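Local coordinates for protein bifunctional endo-1,4-beta-xylanase A (Neocallimastix patriciarum, PDB 2VG9) that probably hydrolyses the internal beta-1,4-xylosidic bonds of xylan, as a family 11 endo-xylanase of the beta jelly roll fold, at residues A[59-64]-A[189-194]; A[100-105]-A[148-153]. All blocks are in the same frame, centred on the assembly; numbering follows the deposited sequence.

The two contacts illustrate how one beta jelly roll uses different chemistry at different depths. Contact 1, partly buried, joins the end of strand 52-60 to strand 190-200 through backbone hydrogen bonds and an aromatic-aliphatic cluster. Contact 2 lies farther out, on the surface, where a strand end and a turn meet mainly through a pair of side-chain amides and little area is covered. Their centres are about 13 Å apart, and they touch directly: Asn190 O lies 2.8 Å from Gln100 N, probably as a hydrogen bond, Ser63 packs on Gln100 and Tyr192 on Ile149. Apolar packing and strand pairing thus give way to polar side-chain pairing between the loops.

Contact 1 (A[59-64]-A[189-194]); sequences LDFGSQ and GNLYEV
Phe61 lies with one ring face over Leu191, whose CD2 sits 3.6 Å from the ring centroid and only 13° off its normal, a CH-pi contact. Leu191 reaches this spot because its CG stands anti to the backbone N (chi1 -175°). Val194 meets the same ring obliquely, its CG2 3.6 Å from Phe61 CE2, and Tyr70 adds an edge-to-face ring contact. On the other side of the backbone, Ser63 OG comes to the edge of the Tyr192 ring, in its plane, 3.5 Å from Tyr192 CD1. The backbone holds these groups in register: Leu59 and Val194 form an antiparallel hydrogen-bonded pair, with Leu59 N 2.8 Å from Val194 O. Past it, Phe61 N donates to Tyr192 O at 2.9 Å, and a weak bond runs from Ser63 N to Leu191 O. Asp60 OD1 takes the N-H of Gly62 at 3.1 Å, from above the carboxylate plane, closing an Asx turn as the chain leaves the strand. A water accepts from Gln64 N and also lies close to Leu191 O. Antiparallel pairing running out into a turn, with an aromatic side chain packed beneath it, fits a strand end in the family 11 beta jelly roll.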
loop_
_atom_site.group_PDB
_atom_site.type_symbol
_atom_site.label_atom_id
_atom_site.label_comp_id
_atom_site.label_asym_id
_atom_site.label_seq_id
_atom_site.Cartn_x
_atom_site.Cartn_y
_atom_site.Cartn_z
ATOM N N LEU A 59 7.466 -0.845 -7.403
ATOM C CA LEU A 59 8.843 -1.074 -7.776
ATOM C C LEU A 59 9.402 -2.018 -6.726
ATOM O O LEU A 59 9.354 -1.691 -5.534
ATOM C CB LEU A 59 9.633 0.262 -7.809
ATOM C CG LEU A 59 11.070 0.152 -8.336
ATOM C CD1 LEU A 59 11.072 -0.443 -9.750
ATOM C CD2 LEU A 59 11.754 1.534 -8.346
ATOM N N ASP A 60 9.886 -3.193 -7.158
ATOM C CA ASP A 60 10.544 -4.149 -6.222
ATOM C C ASP A 60 11.953 -3.684 -5.979
ATOM O O ASP A 60 12.645 -3.253 -6.920
ATOM C CB ASP A 60 10.555 -5.601 -6.753
ATOM C CG ASP A 60 11.530 -6.555 -5.932
ATOM O OD1 ASP A 60 11.260 -6.952 -4.755
ATOM O OD2 ASP A 60 12.578 -6.946 -6.507
ATOM N N PHE A 61 12.377 -3.736 -4.717
ATOM C CA PHE A 61 13.752 -3.348 -4.361
ATOM C C PHE A 61 14.662 -4.558 -4.037
ATOM O O PHE A 61 15.857 -4.399 -3.762
ATOM C CB PHE A 61 13.742 -2.330 -3.224
ATOM C CG PHE A 61 13.373 -0.920 -3.655
ATOM C CD1 PHE A 61 14.340 0.096 -3.674
ATOM C CD2 PHE A 61 12.042 -0.593 -4.018
ATOM C CE1 PHE A 61 14.004 1.439 -4.036
ATOM C CE2 PHE A 61 11.699 0.719 -4.414
ATOM C CZ PHE A 61 12.681 1.749 -4.412
ATOM N N GLY A 62 14.085 -5.757 -4.042
ATOM C CA GLY A 62 14.865 -6.984 -3.858
ATOM C C GLY A 62 15.259 -7.318 -2.421
ATOM O O GLY A 62 16.015 -8.278 -2.207
ATOM N N SER A 63 14.763 -6.543 -1.443
ATOM C CA SER A 63 15.106 -6.743 -0.025
ATOM C C SER A 63 16.640 -6.766 0.198
ATOM O O SER A 63 17.186 -7.656 0.879
ATOM C CB SER A 63 14.477 -8.028 0.506
ATOM O OG SER A 63 13.057 -8.027 0.394
ATOM N N GLN A 64 17.319 -5.776 -0.369
ATOM C CA GLN A 64 18.764 -5.821 -0.506
ATOM C C GLN A 64 19.406 -5.028 0.607
ATOM O O GLN A 64 20.480 -5.371 1.101
ATOM C CB GLN A 64 19.193 -5.258 -1.886
ATOM C CG GLN A 64 18.942 -6.237 -3.023
ATOM C CD GLN A 64 19.224 -5.675 -4.427
ATOM O OE1 GLN A 64 19.110 -6.408 -5.426
ATOM N NE2 GLN A 64 19.613 -4.388 -4.513
ATOM N N GLY A 189 13.885 -2.862 8.540
ATOM C CA GLY A 189 14.525 -3.946 7.789
ATOM C C GLY A 189 14.820 -3.575 6.344
ATOM O O GLY A 189 14.893 -2.400 6.002
ATOM N N ASN A 190 14.996 -4.580 5.497
ATOM C CA ASN A 190 15.427 -4.336 4.103
ATOM C C ASN A 190 14.210 -4.015 3.224
ATOM O O ASN A 190 13.166 -4.639 3.362
ATOM C CB ASN A 190 16.149 -5.557 3.542
ATOM C CG ASN A 190 17.495 -5.833 4.223
ATOM O OD1 ASN A 190 18.210 -4.914 4.631
ATOM N ND2 ASN A 190 17.852 -7.117 4.313
ATOM N N LEU A 191 14.350 -3.064 2.312
ATOM C CA LEU A 191 13.194 -2.641 1.525
ATOM C C LEU A 191 12.742 -3.698 0.492
ATOM O O LEU A 191 13.466 -4.021 -0.439
ATOM C CB LEU A 191 13.464 -1.285 0.874
ATOM C CG LEU A 191 12.289 -0.648 0.113
ATOM C CD1 LEU A 191 11.016 -0.429 1.045
ATOM C CD2 LEU A 191 12.822 0.664 -0.469
ATOM N N TYR A 192 11.536 -4.223 0.667
ATOM C CA TYR A 192 10.963 -5.185 -0.243
ATOM C C TYR A 192 10.439 -4.543 -1.537
ATOM O O TYR A 192 10.767 -4.998 -2.619
ATOM C CB TYR A 192 9.849 -5.947 0.494
ATOM C CG TYR A 192 9.085 -6.969 -0.325
ATOM C CD1 TYR A 192 9.715 -8.141 -0.754
ATOM C CD2 TYR A 192 7.733 -6.790 -0.643
ATOM C CE1 TYR A 192 9.043 -9.109 -1.493
ATOM C CE2 TYR A 192 7.027 -7.774 -1.394
ATOM C CZ TYR A 192 7.704 -8.933 -1.809
ATOM O OH TYR A 192 7.094 -9.936 -2.551
ATOM N N GLU A 193 9.589 -3.519 -1.415
ATOM C CA GLU A 193 8.956 -2.839 -2.563
ATOM C C GLU A 193 8.361 -1.513 -2.108
ATOM O O GLU A 193 8.219 -1.258 -0.901
ATOM C CB GLU A 193 7.792 -3.668 -3.104
ATOM C CG GLU A 193 6.592 -3.637 -2.120
ATOM C CD GLU A 193 5.459 -4.563 -2.513
ATOM O OE1 GLU A 193 5.208 -4.736 -3.723
ATOM O OE2 GLU A 193 4.827 -5.127 -1.603
ATOM N N VAL A 194 8.011 -0.676 -3.087
ATOM C CA VAL A 194 7.294 0.568 -2.860
ATOM C C VAL A 194 6.215 0.572 -3.927
ATOM O O VAL A 194 6.496 0.596 -5.145
ATOM C CB VAL A 194 8.191 1.841 -2.975
ATOM C CG1 VAL A 194 7.354 3.128 -2.824
ATOM C CG2 VAL A 194 9.330 1.839 -1.910
HETATM O O HOH W 1 16.262 -3.435 -0.571
#

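Contact 2 (A[100-105]-A[148-153]); sequences QNRGLN and TINGGS
Gln100 and Asn150 meet amide to amide on the surface of the jelly roll, joining the end of strand 89-100, just before a type II turn from Asn101 to Leu104, to a type I turn from Thr148 to Gly151. The side chains come from opposite directions, and their amide planes lie within 3° of each other, so that two hydrogen bonds close a flat ring. Gln100 NE2 donates to Asn150 OD1 at 2.8 Å, and Asn150 ND2 returns a bond to Gln100 OE1 at 3.0 Å. Both bonds are nearly straight, and each falls on a lone pair in the acceptor's carbonyl plane. This reciprocal pairing fixes the rotation of both amides, because turning either one over would set like atoms against each other.

Around this pair stand Ile149, whose CD1 packs 3.5 Å from Gln100 NE2, and Arg102, whose guanidinium lies alongside Asn150, running the opposite way, with its plane turned well away from that of the amide. The same Ile149 also rests on Trp98 and Tyr192, so the turn is seated on the sheet. Gln100 itself is placed by strand 89-100, which it ends, and by a chain bent at chi2 (62°) that swings the amide across to Asn150. An alanine in place of Gln100 would probably leave both polar ends of the Asn150 amide without these mates and set that side chain free to turn.

The next shell holds the first turn in shape. Asn101 ND2 bonds to Val107 O farther along the loop, and Leu104 N bonds to Asn101 O across the turn. Gln100 OE1 is gripped a second time from its own segment, by Arg102 N at 3.2 Å, with the donor tilted 31° from the carbonyl plane.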
loop_
_atom_site.group_PDB
_atom_site.type_symbol
_atom_site.label_atom_id
_atom_site.label_comp_id
_atom_site.label_asym_id
_atom_site.label_seq_id
_atom_site.Cartn_x
_atom_site.Cartn_y
_atom_site.Cartn_z
ATOM N N GLN A 100 11.647 -6.303 4.985
ATOM C CA GLN A 100 11.944 -7.712 5.182
ATOM C C GLN A 100 12.986 -7.812 6.295
ATOM O O GLN A 100 13.956 -7.040 6.328
ATOM C CB GLN A 100 12.487 -8.319 3.883
ATOM C CG GLN A 100 12.906 -9.831 3.942
ATOM C CD GLN A 100 11.749 -10.792 4.263
ATOM O OE1 GLN A 100 11.467 -11.073 5.425
ATOM N NE2 GLN A 100 11.122 -11.335 3.229
ATOM N N ASN A 101 12.774 -8.740 7.210
ATOM C CA ASN A 101 13.727 -8.967 8.288
ATOM C C ASN A 101 14.432 -10.333 8.202
ATOM O O ASN A 101 15.115 -10.724 9.143
ATOM C CB ASN A 101 13.040 -8.797 9.652
ATOM C CG ASN A 101 12.126 -9.946 9.990
ATOM O OD1 ASN A 101 11.646 -10.653 9.108
ATOM N ND2 ASN A 101 11.882 -10.149 11.289
ATOM N N ARG A 102 14.241 -11.063 7.110
ATOM C CA ARG A 102 14.957 -12.333 6.907
ATOM C C ARG A 102 16.453 -12.049 6.988
ATOM O O ARG A 102 16.946 -11.123 6.348
ATOM C CB ARG A 102 14.580 -12.995 5.572
ATOM C CG ARG A 102 15.228 -14.382 5.356
ATOM C CD ARG A 102 14.847 -15.005 4.011
ATOM N NE ARG A 102 13.546 -15.706 4.036
ATOM C CZ ARG A 102 12.490 -15.398 3.273
ATOM N NH1 ARG A 102 12.546 -14.388 2.394
ATOM N NH2 ARG A 102 11.370 -16.113 3.381
ATOM N N GLY A 103 17.147 -12.798 7.844
ATOM C CA GLY A 103 18.590 -12.636 8.049
ATOM C C GLY A 103 19.006 -11.521 8.988
ATOM O O GLY A 103 20.208 -11.251 9.139
ATOM N N LEU A 104 18.041 -10.863 9.626
ATOM C CA LEU A 104 18.353 -9.649 10.386
ATOM C C LEU A 104 18.021 -9.809 11.849
ATOM O O LEU A 104 17.008 -10.444 12.212
ATOM C CB LEU A 104 17.634 -8.413 9.822
ATOM C CG LEU A 104 17.891 -7.926 8.387
ATOM C CD1 LEU A 104 17.078 -6.678 8.135
ATOM C CD2 LEU A 104 19.380 -7.651 8.113
ATOM N N ASN A 105 18.864 -9.225 12.699
ATOM C CA ASN A 105 18.739 -9.443 14.147
ATOM C C ASN A 105 18.046 -8.363 14.938
ATOM O O ASN A 105 18.449 -7.206 14.896
ATOM C CB ASN A 105 20.107 -9.750 14.753
ATOM C CG ASN A 105 20.291 -11.210 14.987
ATOM O OD1 ASN A 105 19.709 -11.771 15.919
ATOM N ND2 ASN A 105 21.071 -11.855 14.125
ATOM N N THR A 148 1.729 -13.232 5.497
ATOM C CA THR A 148 2.879 -12.366 5.392
ATOM C C THR A 148 3.547 -12.652 4.031
ATOM O O THR A 148 3.209 -13.649 3.379
ATOM C CB THR A 148 3.766 -12.700 6.632
ATOM O OG1 THR A 148 3.685 -11.657 7.623
ATOM C CG2 THR A 148 5.167 -13.044 6.302
ATOM N N ILE A 149 4.473 -11.795 3.590
ATOM C CA ILE A 149 5.246 -12.068 2.365
ATOM C C ILE A 149 6.093 -13.354 2.468
ATOM O O ILE A 149 6.564 -13.874 1.459
ATOM C CB ILE A 149 6.188 -10.875 1.968
ATOM C CG1 ILE A 149 7.015 -10.402 3.183
ATOM C CG2 ILE A 149 5.371 -9.772 1.242
ATOM C CD1 ILE A 149 8.197 -9.494 2.858
ATOM N N ASN A 150 6.276 -13.829 3.695
ATOM C CA ASN A 150 7.107 -14.993 4.030
ATOM C C ASN A 150 6.337 -16.315 4.193
ATOM O O ASN A 150 6.948 -17.383 4.332
ATOM C CB ASN A 150 7.884 -14.700 5.317
ATOM C CG ASN A 150 9.019 -13.729 5.101
ATOM O OD1 ASN A 150 9.401 -13.451 3.970
ATOM N ND2 ASN A 150 9.562 -13.197 6.184
ATOM N N GLY A 151 5.006 -16.258 4.201
ATOM C CA GLY A 151 4.192 -17.467 4.443
ATOM C C GLY A 151 2.988 -17.223 5.335
ATOM O O GLY A 151 2.378 -16.136 5.306
ATOM N N GLY A 152 2.659 -18.217 6.150
ATOM C CA GLY A 152 1.404 -18.216 6.904
ATOM C C GLY A 152 1.387 -17.342 8.143
ATOM O O GLY A 152 2.435 -16.896 8.615
ATOM N N SER A 153 0.189 -17.092 8.660
ATOM C CA SER A 153 0.007 -16.318 9.887
ATOM C C SER A 153 1.290 -16.148 10.716
ATOM O O SER A 153 1.950 -17.132 11.088
ATOM C CB SER A 153 -1.122 -16.935 10.735
ATOM O OG SER A 153 -1.591 -16.064 11.767
#